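Local coordinates for protein gamma-glutamyltransferase 1 Threonine peptidase. MEROPS family T03 (Pseudomonas nitroreducens, PDB 7D9E) that probably transfers the gamma-glutamyl group of donors such as glutamine to acceptor amines by transpeptidation, as in theanine synthesis, or to water by hydrolysis, at residues A[253-258]-A[277-282]. Residues are numbered along the deposited sequence; the frame is centred on the assembly and turned at random.
Sequences MRIDWQ and QLIGIK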
ATOM      1  N   MET A 253       5.283   8.291 -11.368  1.00 21.15           N
ATOM      2  CA  MET A 253       4.220   9.154 -11.868  1.00 21.29           C
ATOM      3  C   MET A 253       4.443  10.560 -11.324  1.00 23.55           C
ATOM      4  O   MET A 253       4.701  10.728 -10.132  1.00 21.62           O
ATOM      5  CB  MET A 253       2.860   8.640 -11.403  1.00 20.84           C
ATOM      6  CG  MET A 253       1.726   9.616 -11.650  1.00 28.24           C
ATOM      7  SD  MET A 253       1.348   9.887 -13.392  1.00 41.20           S
ATOM      8  CE  MET A 253       1.152   8.166 -13.842  1.00 29.69           C
ATOM      9  N   ARG A 254       4.378  11.565 -12.202  1.00 20.91           N
ATOM     10  CA  ARG A 254       4.506  12.965 -11.816  1.00 23.04           C
ATOM     11  C   ARG A 254       3.215  13.705 -12.125  1.00 22.91           C
ATOM     12  O   ARG A 254       2.732  13.678 -13.261  1.00 24.29           O
ATOM     13  CB  ARG A 254       5.663  13.620 -12.571  1.00 24.41           C
ATOM     14  CG  ARG A 254       5.736  15.123 -12.370  1.00 27.15           C
ATOM     15  CD  ARG A 254       6.829  15.804 -13.175  1.00 30.13           C
ATOM     16  NE  ARG A 254       6.696  17.242 -13.037  1.00 30.67           N
ATOM     17  CZ  ARG A 254       7.701  18.113 -13.053  1.00 35.13           C
ATOM     18  NH1 ARG A 254       8.954  17.700 -13.200  1.00 42.92           N
ATOM     19  NH2 ARG A 254       7.446  19.409 -12.913  1.00 38.45           N
ATOM     20  N   ILE A 255       2.705  14.419 -11.123  1.00 21.40           N
ATOM     21  CA  ILE A 255       1.465  15.180 -11.200  1.00 19.81           C
ATOM     22  C   ILE A 255       1.758  16.589 -10.687  1.00 22.77           C
ATOM     23  O   ILE A 255       2.221  16.763  -9.554  1.00 24.09           O
ATOM     24  CB  ILE A 255       0.364  14.502 -10.359  1.00 19.77           C
ATOM     25  CG1 ILE A 255       0.112  13.077 -10.860  1.00 24.71           C
ATOM     26  CG2 ILE A 255      -0.933  15.357 -10.351  1.00 22.13           C
ATOM     27  CD1 ILE A 255      -0.481  12.180  -9.801  1.00 23.26           C
ATOM     28  N   ASP A 256       1.479  17.594 -11.507  1.00 22.72           N
ATOM     29  CA  ASP A 256       1.720  18.977 -11.132  1.00 25.41           C
ATOM     30  C   ASP A 256       0.407  19.712 -10.916  1.00 22.65           C
ATOM     31  O   ASP A 256      -0.503  19.617 -11.741  1.00 26.68           O
ATOM     32  CB  ASP A 256       2.506  19.665 -12.246  1.00 26.95           C
ATOM     33  CG  ASP A 256       3.962  19.235 -12.283  1.00 32.25           C
ATOM     34  OD1 ASP A 256       4.788  19.853 -11.588  1.00 45.62           O
ATOM     35  OD2 ASP A 256       4.267  18.263 -12.994  1.00 46.14           O
ATOM     36  N   TRP A 257       0.323  20.473  -9.828  1.00 22.87           N
ATOM     37  CA  TRP A 257      -0.831  21.347  -9.654  1.00 23.48           C
ATOM     38  C   TRP A 257      -0.448  22.445  -8.669  1.00 28.05           C
ATOM     39  O   TRP A 257       0.296  22.194  -7.717  1.00 27.07           O
ATOM     40  CB  TRP A 257      -2.045  20.551  -9.133  1.00 28.27           C
ATOM     41  CG  TRP A 257      -2.107  20.354  -7.663  1.00 26.52           C
ATOM     42  CD1 TRP A 257      -2.963  20.987  -6.811  1.00 30.15           C
ATOM     43  CD2 TRP A 257      -1.285  19.513  -6.845  1.00 24.22           C
ATOM     44  NE1 TRP A 257      -2.736  20.582  -5.533  1.00 26.69           N
ATOM     45  CE2 TRP A 257      -1.711  19.679  -5.518  1.00 26.38           C
ATOM     46  CE3 TRP A 257      -0.244  18.619  -7.107  1.00 24.38           C
ATOM     47  CZ2 TRP A 257      -1.124  19.004  -4.450  1.00 25.46           C
ATOM     48  CZ3 TRP A 257       0.346  17.958  -6.051  1.00 28.31           C
ATOM     49  CH2 TRP A 257      -0.100  18.150  -4.732  1.00 26.65           C
ATOM     50  N   GLN A 258      -0.927  23.660  -8.940  1.00 30.11           N
ATOM     51  CA  GLN A 258      -0.753  24.800  -8.029  1.00 35.67           C
ATOM     52  C   GLN A 258       0.708  25.002  -7.617  1.00 30.65           C
ATOM     53  O   GLN A 258       1.001  25.437  -6.497  1.00 36.84           O
ATOM     54  CB  GLN A 258      -1.657  24.678  -6.794  1.00 41.47           C
ATOM     55  CG  GLN A 258      -3.155  24.704  -7.101  1.00 43.79           C
ATOM     56  CD  GLN A 258      -3.612  26.031  -7.683  1.00 53.88           C
ATOM     57  N   GLN A 277      -5.925  11.662 -12.202  1.00 18.89           N
ATOM     58  CA  GLN A 277      -7.305  11.936 -12.583  1.00 19.17           C
ATOM     59  C   GLN A 277      -8.073  12.631 -11.465  1.00 20.34           C
ATOM     60  O   GLN A 277      -8.837  13.572 -11.725  1.00 20.38           O
ATOM     61  CB  GLN A 277      -8.002  10.639 -12.985  1.00 19.22           C
ATOM     62  CG  GLN A 277      -7.445  10.054 -14.284  1.00 18.57           C
ATOM     63  CD  GLN A 277      -8.185   8.814 -14.726  1.00 19.09           C
ATOM     64  OE1 GLN A 277      -8.985   8.253 -13.990  1.00 23.07           O
ATOM     65  NE2 GLN A 277      -7.909   8.362 -15.945  1.00 21.30           N
ATOM     66  N   LEU A 278      -7.908  12.164 -10.222  1.00 18.68           N
ATOM     67  CA  LEU A 278      -8.635  12.764  -9.100  1.00 16.96           C
ATOM     68  C   LEU A 278      -8.251  14.228  -8.932  1.00 18.42           C
ATOM     69  O   LEU A 278      -9.120  15.110  -8.817  1.00 18.75           O
ATOM     70  CB  LEU A 278      -8.350  11.997  -7.813  1.00 16.83           C
ATOM     71  CG  LEU A 278      -8.977  10.606  -7.726  1.00 18.05           C
ATOM     72  CD1 LEU A 278      -8.194   9.788  -6.700  1.00 17.85           C
ATOM     73  CD2 LEU A 278     -10.457  10.604  -7.398  1.00 18.81           C
ATOM     74  N   ILE A 279      -6.945  14.508  -8.911  1.00 18.58           N
ATOM     75  CA  ILE A 279      -6.474  15.880  -8.742  1.00 18.63           C
ATOM     76  C   ILE A 279      -6.842  16.726  -9.951  1.00 20.94           C
ATOM     77  O   ILE A 279      -7.338  17.853  -9.821  1.00 22.37           O
ATOM     78  CB  ILE A 279      -4.958  15.892  -8.468  1.00 19.75           C
ATOM     79  CG1 ILE A 279      -4.672  15.236  -7.118  1.00 19.44           C
ATOM     80  CG2 ILE A 279      -4.396  17.296  -8.558  1.00 21.73           C
ATOM     81  CD1 ILE A 279      -3.211  14.915  -6.895  1.00 22.25           C
ATOM     82  N   GLY A 280      -6.639  16.180 -11.147  1.00 20.92           N
ATOM     83  CA  GLY A 280      -6.901  16.952 -12.342  1.00 21.03           C
ATOM     84  C   GLY A 280      -8.366  17.296 -12.491  1.00 23.44           C
ATOM     85  O   GLY A 280      -8.720  18.409 -12.888  1.00 23.17           O
ATOM     86  N   ILE A 281      -9.236  16.338 -12.192  1.00 22.06           N
ATOM     87  CA  ILE A 281     -10.664  16.585 -12.316  1.00 21.73           C
ATOM     88  C   ILE A 281     -11.117  17.552 -11.239  1.00 24.84           C
ATOM     89  O   ILE A 281     -11.925  18.452 -11.496  1.00 23.70           O
ATOM     90  CB  ILE A 281     -11.442  15.264 -12.266  1.00 20.79           C
ATOM     91  CG1 ILE A 281     -11.175  14.470 -13.555  1.00 23.52           C
ATOM     92  CG2 ILE A 281     -12.932  15.533 -12.091  1.00 24.87           C
ATOM     93  CD1 ILE A 281     -11.705  13.066 -13.529  1.00 23.93           C
ATOM     94  N   LYS A 282     -10.626  17.383 -10.010  1.00 22.32           N
ATOM     95  CA  LYS A 282     -11.034  18.314  -8.962  1.00 21.13           C
ATOM     96  C   LYS A 282     -10.637  19.741  -9.315  1.00 21.98           C
ATOM     97  O   LYS A 282     -11.402  20.688  -9.072  1.00 24.78           O
ATOM     98  CB  LYS A 282     -10.456  17.924  -7.600  1.00 22.32           C
ATOM     99  CG  LYS A 282     -10.808  18.931  -6.517  1.00 21.87           C
ATOM    100  CD  LYS A 282     -10.425  18.423  -5.147  1.00 22.74           C
ATOM    101  CE  LYS A 282     -11.142  19.220  -4.065  1.00 27.10           C
ATOM    102  NZ  LYS A 282     -10.791  20.662  -4.162  1.00 36.23           N
TER
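Ile-279 meets both Ile-255 and Trp-257 with a different branch for each, a compact example of how one helix residue can engage two alternate residues of a strand. Its CG2 methyl stands over a face of the indole, displaced toward the rim, 3.9 Å from Trp-257 CG. The approach is a CH-pi contact: CG2 of Ile-279 lies 4.2 Å from the centroid of the five-membered ring of Trp-257 and 23° off the ring normal. In Trp-257, chi1 of 84° sets CG between the backbone N and the carbonyl carbon, which lays the indole back along its own strand, with the carbonyl oxygen of Ile-255 at its edge and in its plane. The longer arm of Ile-279 turns to the other neighbour, its CD1 reaching the CG2 methyl of Ile-255 at 4.2 Å, a plain apolar touch. No hydrogen bond links the two segments, so shape and apolar contact alone carry the pairing.

Strand alternation shows on the other surface, where Asp-256 points away from the helix and is gripped side-on by Arg-254. NE of Arg-254 gives a nearly straight bond of 2.6 Å to the syn lone pair of Asp-256 OD2, in the guanidinium plane, while NH2 of Arg-254 reaches OD1 of Asp-256 at 3.0 Å, somewhat tilted. OD1 also bonds to Thr-261 on the adjacent strand.

Around the apolar patch, Leu-262 touches both Trp-257 and Ile-279. Tyr-109 of the other chain meets the Trp-257 ring edge-to-face, and Phe-102 of that chain packs on Ile-279. The arrangement is characteristic of a helix packed on an antiparallel beta-sheet, here joining helix 271-284 to strand 248-257 in this Ntn-hydrolase clan member, beside a subunit interface.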